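Local atomic coordinates of cystathionine gamma-synthase (Xanthomonas oryzae pv. oryzae KACC 10331, PDB entry 6LD7), a protein that probably catalyses cystathionine formation in the trans-sulfuration route to methionine, using pyridoxal 5'-phosphate as cofactor. Residues I83-A97 / Q232-G244. The protein carries 1 engineered substitution. Numbering follows the deposited sequence.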
ATOM      1  N   ILE C  83       3.899  17.945  -7.541  1.00 24.33           N
ATOM      2  CA  ILE C  83       4.428  16.565  -7.544  1.00 24.43           C
ATOM      3  C   ILE C  83       3.922  15.852  -8.814  1.00 25.27           C
ATOM      4  O   ILE C  83       2.690  15.713  -9.003  1.00 29.18           O
ATOM      5  CB  ILE C  83       4.013  15.856  -6.239  1.00 23.16           C
ATOM      6  CG1 ILE C  83       4.495  16.577  -4.953  1.00 25.87           C
ATOM      7  CG2 ILE C  83       4.520  14.423  -6.250  1.00 25.10           C
ATOM      8  CD1 ILE C  83       5.969  16.833  -4.852  1.00 23.65           C
ATOM      9  N   THR C  84       4.841  15.262  -9.579  1.00 24.83           N
ATOM     10  CA  THR C  84       4.551  14.609 -10.861  1.00 25.11           C
ATOM     11  C   THR C  84       4.741  13.120 -10.715  1.00 25.48           C
ATOM     12  O   THR C  84       5.465  12.632  -9.787  1.00 25.10           O
ATOM     13  CB  THR C  84       5.397  15.276 -11.974  1.00 27.45           C
ATOM     14  OG1 THR C  84       6.791  15.117 -11.686  1.00 25.17           O
ATOM     15  CG2 THR C  84       5.071  16.755 -12.099  1.00 26.25           C
ATOM     16  N   SER C  85       4.212  12.398 -11.671  1.00 23.80           N
ATOM     17  CA  SER C  85       4.330  10.933 -11.687  1.00 29.00           C
ATOM     18  C   SER C  85       5.753  10.472 -12.002  1.00 27.39           C
ATOM     19  O   SER C  85       6.062   9.372 -11.560  1.00 30.71           O
ATOM     20  CB  SER C  85       3.319  10.336 -12.663  1.00 29.91           C
ATOM     21  OG  SER C  85       3.683  10.837 -13.934  1.00 41.75           O
ATOM     22  N   THR C  86       6.588  11.287 -12.645  1.00 26.44           N
ATOM     23  CA  THR C  86       8.021  10.998 -12.840  1.00 25.66           C
ATOM     24  C   THR C  86       8.834  12.269 -12.877  1.00 25.25           C
ATOM     25  O   THR C  86       8.263  13.419 -13.077  1.00 24.50           O
ATOM     26  CB  THR C  86       8.203  10.252 -14.167  1.00 29.52           C
ATOM     27  OG1 THR C  86       7.921  11.071 -15.296  1.00 28.08           O
ATOM     28  CG2 THR C  86       7.309   9.027 -14.272  1.00 28.69           C
ATOM     29  N   GLY C  87      10.130  12.119 -12.738  1.00 25.56           N
ATOM     30  CA  GLY C  87      11.064  13.263 -12.949  1.00 27.50           C
ATOM     31  C   GLY C  87      10.951  13.830 -14.357  1.00 25.61           C
ATOM     32  O   GLY C  87      10.923  15.045 -14.531  1.00 27.70           O
ATOM     33  N   MET C  88      10.880  12.973 -15.360  1.00 26.65           N
ATOM     34  CA  MET C  88      10.702  13.460 -16.752  1.00 27.47           C
ATOM     35  C   MET C  88       9.405  14.265 -16.843  1.00 25.59           C
ATOM     36  O   MET C  88       9.356  15.155 -17.626  1.00 25.47           O
ATOM     37  CB  MET C  88      10.643  12.340 -17.792  1.00 27.59           C
ATOM     38  CG  MET C  88      12.030  11.710 -18.096  1.00 30.24           C
ATOM     39  SD  MET C  88      13.329  12.971 -18.442  1.00 31.51           S
ATOM     40  CE  MET C  88      12.380  13.976 -19.565  1.00 31.09           C
ATOM     41  N   GLY C  89       8.354  13.878 -16.133  1.00 25.53           N
ATOM     42  CA  GLY C  89       7.095  14.632 -16.126  1.00 23.77           C
ATOM     43  C   GLY C  89       7.261  16.001 -15.539  1.00 24.86           C
ATOM     44  O   GLY C  89       6.591  16.908 -15.963  1.00 24.96           O
ATOM     45  N   ALA C  90       8.137  16.140 -14.554  1.00 24.56           N
ATOM     46  CA  ALA C  90       8.479  17.449 -13.984  1.00 26.56           C
ATOM     47  C   ALA C  90       9.143  18.348 -15.042  1.00 23.87           C
ATOM     48  O   ALA C  90       8.750  19.495 -15.135  1.00 23.46           O
ATOM     49  CB  ALA C  90       9.368  17.277 -12.757  1.00 27.66           C
ATOM     50  N   ILE C  91      10.055  17.823 -15.818  1.00 23.35           N
ATOM     51  CA  ILE C  91      10.684  18.533 -16.953  1.00 26.21           C
ATOM     52  C   ILE C  91       9.626  18.876 -18.007  1.00 26.12           C
ATOM     53  O   ILE C  91       9.502  20.058 -18.385  1.00 24.34           O
ATOM     54  CB  ILE C  91      11.866  17.730 -17.516  1.00 27.15           C
ATOM     55  CG1 ILE C  91      12.925  17.665 -16.420  1.00 30.58           C
ATOM     56  CG2 ILE C  91      12.406  18.421 -18.768  1.00 32.21           C
ATOM     57  CD1 ILE C  91      13.989  16.679 -16.682  1.00 28.50           C
ATOM     58  N   ASN C  92       8.801  17.884 -18.356  1.00 27.81           N
ATOM     59  CA  ASN C  92       7.662  18.069 -19.280  1.00 24.82           C
ATOM     60  C   ASN C  92       6.764  19.217 -18.792  1.00 25.01           C
ATOM     61  O   ASN C  92       6.410  20.130 -19.610  1.00 24.84           O
ATOM     62  CB  ASN C  92       6.937  16.727 -19.424  1.00 27.74           C
ATOM     63  CG  ASN C  92       5.774  16.789 -20.402  1.00 32.01           C
ATOM     64  OD1 ASN C  92       5.857  17.622 -21.240  1.00 39.03           O
ATOM     65  ND2 ASN C  92       4.952  15.754 -20.525  1.00 34.98           N
ATOM     66  N   LEU C  93       6.369  19.196 -17.512  1.00 25.33           N
ATOM     67  CA  LEU C  93       5.529  20.268 -16.950  1.00 25.36           C
ATOM     68  C   LEU C  93       6.150  21.669 -17.158  1.00 27.93           C
ATOM     69  O   LEU C  93       5.488  22.618 -17.665  1.00 25.02           O
ATOM     70  CB  LEU C  93       5.356  19.928 -15.483  1.00 25.31           C
ATOM     71  CG  LEU C  93       4.627  21.027 -14.714  1.00 27.83           C
ATOM     72  CD1 LEU C  93       3.268  21.314 -15.303  1.00 28.14           C
ATOM     73  CD2 LEU C  93       4.535  20.683 -13.261  1.00 26.51           C
ATOM     74  N   VAL C  94       7.425  21.849 -16.836  1.00 26.90           N
ATOM     75  CA  VAL C  94       8.074  23.171 -17.006  1.00 27.39           C
ATOM     76  C   VAL C  94       8.070  23.590 -18.479  1.00 26.09           C
ATOM     77  O   VAL C  94       7.783  24.726 -18.714  1.00 27.12           O
ATOM     78  CB  VAL C  94       9.500  23.149 -16.492  1.00 26.96           C
ATOM     79  CG1 VAL C  94      10.197  24.448 -16.826  1.00 29.33           C
ATOM     80  CG2 VAL C  94       9.530  22.803 -15.000  1.00 28.12           C
ATOM     81  N   LEU C  95       8.453  22.718 -19.392  1.00 26.09           N
ATOM     82  CA  LEU C  95       8.442  23.020 -20.840  1.00 29.68           C
ATOM     83  C   LEU C  95       7.079  23.545 -21.282  1.00 29.85           C
ATOM     84  O   LEU C  95       7.062  24.514 -22.048  1.00 29.94           O
ATOM     85  CB  LEU C  95       8.807  21.802 -21.665  1.00 28.05           C
ATOM     86  CG  LEU C  95      10.188  21.210 -21.380  1.00 28.95           C
ATOM     87  CD1 LEU C  95      10.343  19.927 -22.230  1.00 30.76           C
ATOM     88  CD2 LEU C  95      11.289  22.201 -21.678  1.00 30.04           C
ATOM     89  N   ASN C  96       5.994  22.926 -20.827  1.00 28.59           N
ATOM     90  CA  ASN C  96       4.633  23.335 -21.208  1.00 29.19           C
ATOM     91  C   ASN C  96       4.223  24.594 -20.445  1.00 30.67           C
ATOM     92  O   ASN C  96       3.520  25.427 -21.007  1.00 29.72           O
ATOM     93  CB  ASN C  96       3.638  22.222 -20.905  1.00 31.88           C
ATOM     94  CG  ASN C  96       3.645  21.146 -21.962  1.00 31.49           C
ATOM     95  OD1 ASN C  96       2.954  21.280 -22.978  1.00 37.81           O
ATOM     96  ND2 ASN C  96       4.369  20.061 -21.709  1.00 27.70           N
ATOM     97  N   ALA C  97       4.609  24.810 -19.206  1.00 26.44           N
ATOM     98  CA  ALA C  97       4.151  26.025 -18.523  1.00 29.21           C
ATOM     99  C   ALA C  97       4.920  27.238 -19.042  1.00 31.65           C
ATOM    100  O   ALA C  97       4.424  28.367 -18.985  1.00 31.92           O
ATOM    101  CB  ALA C  97       4.344  25.935 -17.047  1.00 27.81           C
ATOM    102  N   GLN C 232       0.598  28.669 -12.165  1.00 29.09           N
ATOM    103  CA  GLN C 232       0.666  28.203 -13.559  1.00 31.00           C
ATOM    104  C   GLN C 232       1.119  26.758 -13.607  1.00 29.64           C
ATOM    105  O   GLN C 232       0.504  25.998 -14.383  1.00 27.82           O
ATOM    106  CB  GLN C 232       1.576  29.117 -14.348  1.00 33.91           C
ATOM    107  CG  GLN C 232       0.999  30.542 -14.452  1.00 40.32           C
ATOM    108  CD  GLN C 232       2.045  31.390 -15.148  1.00 45.83           C
ATOM    109  OE1 GLN C 232       2.554  30.986 -16.166  1.00 55.91           O
ATOM    110  NE2 GLN C 232       2.544  32.440 -14.529  1.00 56.80           N
ATOM    111  N   LEU C 233       2.042  26.336 -12.753  1.00 26.03           N
ATOM    112  CA  LEU C 233       2.450  24.919 -12.806  1.00 26.25           C
ATOM    113  C   LEU C 233       1.303  23.992 -12.348  1.00 26.59           C
ATOM    114  O   LEU C 233       1.131  22.908 -12.954  1.00 26.30           O
ATOM    115  CB  LEU C 233       3.692  24.703 -11.971  1.00 26.89           C
ATOM    116  CG  LEU C 233       4.963  25.436 -12.418  1.00 29.94           C
ATOM    117  CD1 LEU C 233       5.908  25.372 -11.267  1.00 29.93           C
ATOM    118  CD2 LEU C 233       5.565  24.772 -13.638  1.00 29.34           C
ATOM    119  N   VAL C 234       0.540  24.402 -11.339  1.00 26.68           N
ATOM    120  CA  VAL C 234      -0.603  23.625 -10.820  1.00 26.51           C
ATOM    121  C   VAL C 234      -1.597  23.463 -11.968  1.00 28.45           C
ATOM    122  O   VAL C 234      -2.163  22.402 -12.157  1.00 27.84           O
ATOM    123  CB  VAL C 234      -1.189  24.348  -9.600  1.00 28.81           C
ATOM    124  CG1 VAL C 234      -2.596  23.829  -9.218  1.00 29.29           C
ATOM    125  CG2 VAL C 234      -0.261  24.231  -8.363  1.00 30.60           C
ATOM    126  N   TRP C 235      -1.884  24.541 -12.676  1.00 28.74           N
ATOM    127  CA  TRP C 235      -2.907  24.525 -13.732  1.00 28.61           C
ATOM    128  C   TRP C 235      -2.447  23.581 -14.871  1.00 27.58           C
ATOM    129  O   TRP C 235      -3.203  22.730 -15.253  1.00 28.38           O
ATOM    130  CB  TRP C 235      -3.130  25.962 -14.200  1.00 30.41           C
ATOM    131  CG  TRP C 235      -4.278  26.043 -15.150  1.00 31.42           C
ATOM    132  CD1 TRP C 235      -5.552  26.453 -14.828  1.00 30.17           C
ATOM    133  CD2 TRP C 235      -4.253  25.719 -16.577  1.00 29.71           C
ATOM    134  NE1 TRP C 235      -6.312  26.438 -15.986  1.00 31.38           N
ATOM    135  CE2 TRP C 235      -5.566  25.978 -17.059  1.00 32.29           C
ATOM    136  CE3 TRP C 235      -3.259  25.326 -17.496  1.00 26.66           C
ATOM    137  CZ2 TRP C 235      -5.915  25.747 -18.400  1.00 31.29           C
ATOM    138  CZ3 TRP C 235      -3.597  25.074 -18.808  1.00 29.97           C
ATOM    139  CH2 TRP C 235      -4.912  25.301 -19.261  1.00 32.11           C
ATOM    140  N   TRP C 236      -1.207  23.683 -15.327  1.00 25.54           N
ATOM    141  CA  TRP C 236      -0.655  22.852 -16.411  1.00 25.68           C
ATOM    142  C   TRP C 236      -0.553  21.391 -15.982  1.00 27.53           C
ATOM    143  O   TRP C 236      -0.813  20.488 -16.835  1.00 26.99           O
ATOM    144  CB  TRP C 236       0.661  23.399 -16.908  1.00 26.16           C
ATOM    145  CG  TRP C 236       0.456  24.538 -17.864  1.00 28.93           C
ATOM    146  CD1 TRP C 236       0.633  25.855 -17.593  1.00 28.80           C
ATOM    147  CD2 TRP C 236       0.155  24.431 -19.267  1.00 28.19           C
ATOM    148  NE1 TRP C 236       0.354  26.563 -18.713  1.00 30.24           N
ATOM    149  CE2 TRP C 236       0.011  25.740 -19.742  1.00 29.92           C
ATOM    150  CE3 TRP C 236      -0.253  23.370 -20.086  1.00 29.73           C
ATOM    151  CZ2 TRP C 236      -0.324  26.040 -21.064  1.00 29.49           C
ATOM    152  CZ3 TRP C 236      -0.564  23.641 -21.402  1.00 33.15           C
ATOM    153  CH2 TRP C 236      -0.597  24.962 -21.882  1.00 32.93           C
ATOM    154  N   ALA C 237      -0.198  21.116 -14.735  1.00 26.26           N
ATOM    155  CA  ALA C 237      -0.086  19.724 -14.271  1.00 27.55           C
ATOM    156  C   ALA C 237      -1.468  19.039 -14.292  1.00 27.47           C
ATOM    157  O   ALA C 237      -1.537  17.873 -14.728  1.00 27.57           O
ATOM    158  CB  ALA C 237       0.595  19.638 -12.905  1.00 26.31           C
ATOM    159  N   ASN C 238      -2.492  19.740 -13.854  1.00 27.42           N
ATOM    160  CA  ASN C 238      -3.908  19.270 -13.874  1.00 30.44           C
ATOM    161  C   ASN C 238      -4.324  19.064 -15.350  1.00 30.39           C
ATOM    162  O   ASN C 238      -4.826  18.009 -15.698  1.00 32.08           O
ATOM    163  CB  ASN C 238      -4.807  20.235 -13.110  1.00 31.69           C
ATOM    164  CG  ASN C 238      -6.269  19.833 -13.259  1.00 37.45           C
ATOM    165  OD1 ASN C 238      -6.591  18.730 -12.859  1.00 34.24           O
ATOM    166  ND2 ASN C 238      -7.094  20.614 -13.978  1.00 34.52           N
ATOM    167  N   ALA C 239      -4.092  20.046 -16.214  1.00 27.92           N
ATOM    168  CA  ALA C 239      -4.563  20.056 -17.618  1.00 28.73           C
ATOM    169  C   ALA C 239      -3.856  18.959 -18.425  1.00 28.39           C
ATOM    170  O   ALA C 239      -4.503  18.334 -19.233  1.00 26.91           O
ATOM    171  CB  ALA C 239      -4.296  21.383 -18.278  1.00 28.00           C
ATOM    172  N   LEU C 240      -2.583  18.703 -18.170  1.00 27.69           N
ATOM    173  CA  LEU C 240      -1.783  17.691 -18.907  1.00 29.23           C
ATOM    174  C   LEU C 240      -1.881  16.291 -18.306  1.00 28.21           C
ATOM    175  O   LEU C 240      -1.430  15.349 -18.933  1.00 28.49           O
ATOM    176  CB  LEU C 240      -0.323  18.106 -18.912  1.00 28.79           C
ATOM    177  CG  LEU C 240      -0.016  19.372 -19.707  1.00 31.80           C
ATOM    178  CD1 LEU C 240       1.382  19.866 -19.299  1.00 32.76           C
ATOM    179  CD2 LEU C 240      -0.018  19.080 -21.180  1.00 30.85           C
ATOM    180  N   GLY C 241      -2.398  16.197 -17.093  1.00 27.43           N
ATOM    181  CA  GLY C 241      -2.548  14.910 -16.402  1.00 27.87           C
ATOM    182  C   GLY C 241      -1.238  14.368 -15.888  1.00 29.21           C
ATOM    183  O   GLY C 241      -1.120  13.112 -15.892  1.00 29.04           O
ATOM    184  N   LEU C 242      -0.331  15.236 -15.401  1.00 25.91           N
ATOM    185  CA  LEU C 242       1.040  14.815 -15.024  1.00 27.96           C
ATOM    186  C   LEU C 242       1.184  14.587 -13.515  1.00 29.48           C
ATOM    187  O   LEU C 242       2.294  14.182 -13.095  1.00 29.73           O
ATOM    188  CB  LEU C 242       2.016  15.939 -15.414  1.00 32.31           C
ATOM    189  CG  LEU C 242       2.310  16.044 -16.885  1.00 36.89           C
ATOM    190  CD1 LEU C 242       3.188  17.271 -17.157  1.00 34.38           C
ATOM    191  CD2 LEU C 242       3.001  14.750 -17.298  1.00 43.19           C
ATOM    192  N   THR C 243       0.189  14.921 -12.692  1.00 27.75           N
ATOM    193  CA  THR C 243       0.218  14.674 -11.248  1.00 30.25           C
ATOM    194  C   THR C 243       0.411  13.188 -10.912  1.00 31.36           C
ATOM    195  O   THR C 243       0.047  12.315 -11.691  1.00 33.37           O
ATOM    196  CB  THR C 243      -0.996  15.269 -10.555  1.00 29.70           C
ATOM    197  OG1 THR C 243      -2.142  14.750 -11.227  1.00 33.18           O
ATOM    198  CG2 THR C 243      -0.983  16.771 -10.656  1.00 30.86           C
ATOM    199  N   GLY C 244       1.037  12.973  -9.760  1.00 36.78           N
ATOM    200  CA  GLY C 244       1.422  11.647  -9.255  1.00 39.21           C
ATOM    201  C   GLY C 244       0.324  11.010  -8.358  1.00 36.24           C
ATOM    202  O   GLY C 244      -0.554  11.695  -7.832  1.00 30.71           O
TER
HETATM  203  O   HOH W   1       1.531  29.277 -17.879  1.00 47.03           O
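Leu93 lies across helix 232-240, between Leu233, Trp236 and Ala237, where helix 87-97 crosses it at 112°. This is part of the PLP-binding domain of a fold-type I (aspartate aminotransferase-like) enzyme of the trans-sulfuration family. Both helices pack on strand 80-84; Leu93, Leu233 and Ala237 all touch Val82 of that strand. Leu93 extends CG opposite its own N (chi1 174°), which carries CD1 close to the helix backbone, 3.5 Å from Ala237 N. The side chains of Leu93 and Leu233 meet nearly at right angles. Leu233 CD2 touches both Leu93 CG and Ala97 CB.

Trp236 is sandwiched. On one face Asn96 O sits over the ring centre, and Ala97 CA makes a CH-pi contact 3.9 Å from the centroid of the five-membered ring of Trp236. Trp235 CZ3 lies over the opposite face. At the rim, one water accepts from Trp236 NE1 and donates to Ala97 O and Gln232 OE1, joining the helices. Nearby, Leu240 CD1 presses on Asn96 CB at 3.6 Å. The Asn96 amide turns back to its own helix, where ND2 donates to Asn92 O.

A Schellman motif with Gly241 as its C-prime residue ends helix 232-240. The Leu242 side chain then reaches helix 87-97, placing CD1 3.6 Å from Gly89 O and CD2 beside Asn92 ND2. It also packs on Leu242 of the second subunit.

Thr84 and Thr243 form a single beta bridge. Thr86 caps the next helix, accepting from Gly89 N through OG1, and the helix start (Gly87 N, Met88 N) binds the cofactor phosphate. Gly244 N donates to Ile83 O over 3.3 Å. In the partner bond, Ser85 N donates to Leu242 O at 3.0 Å.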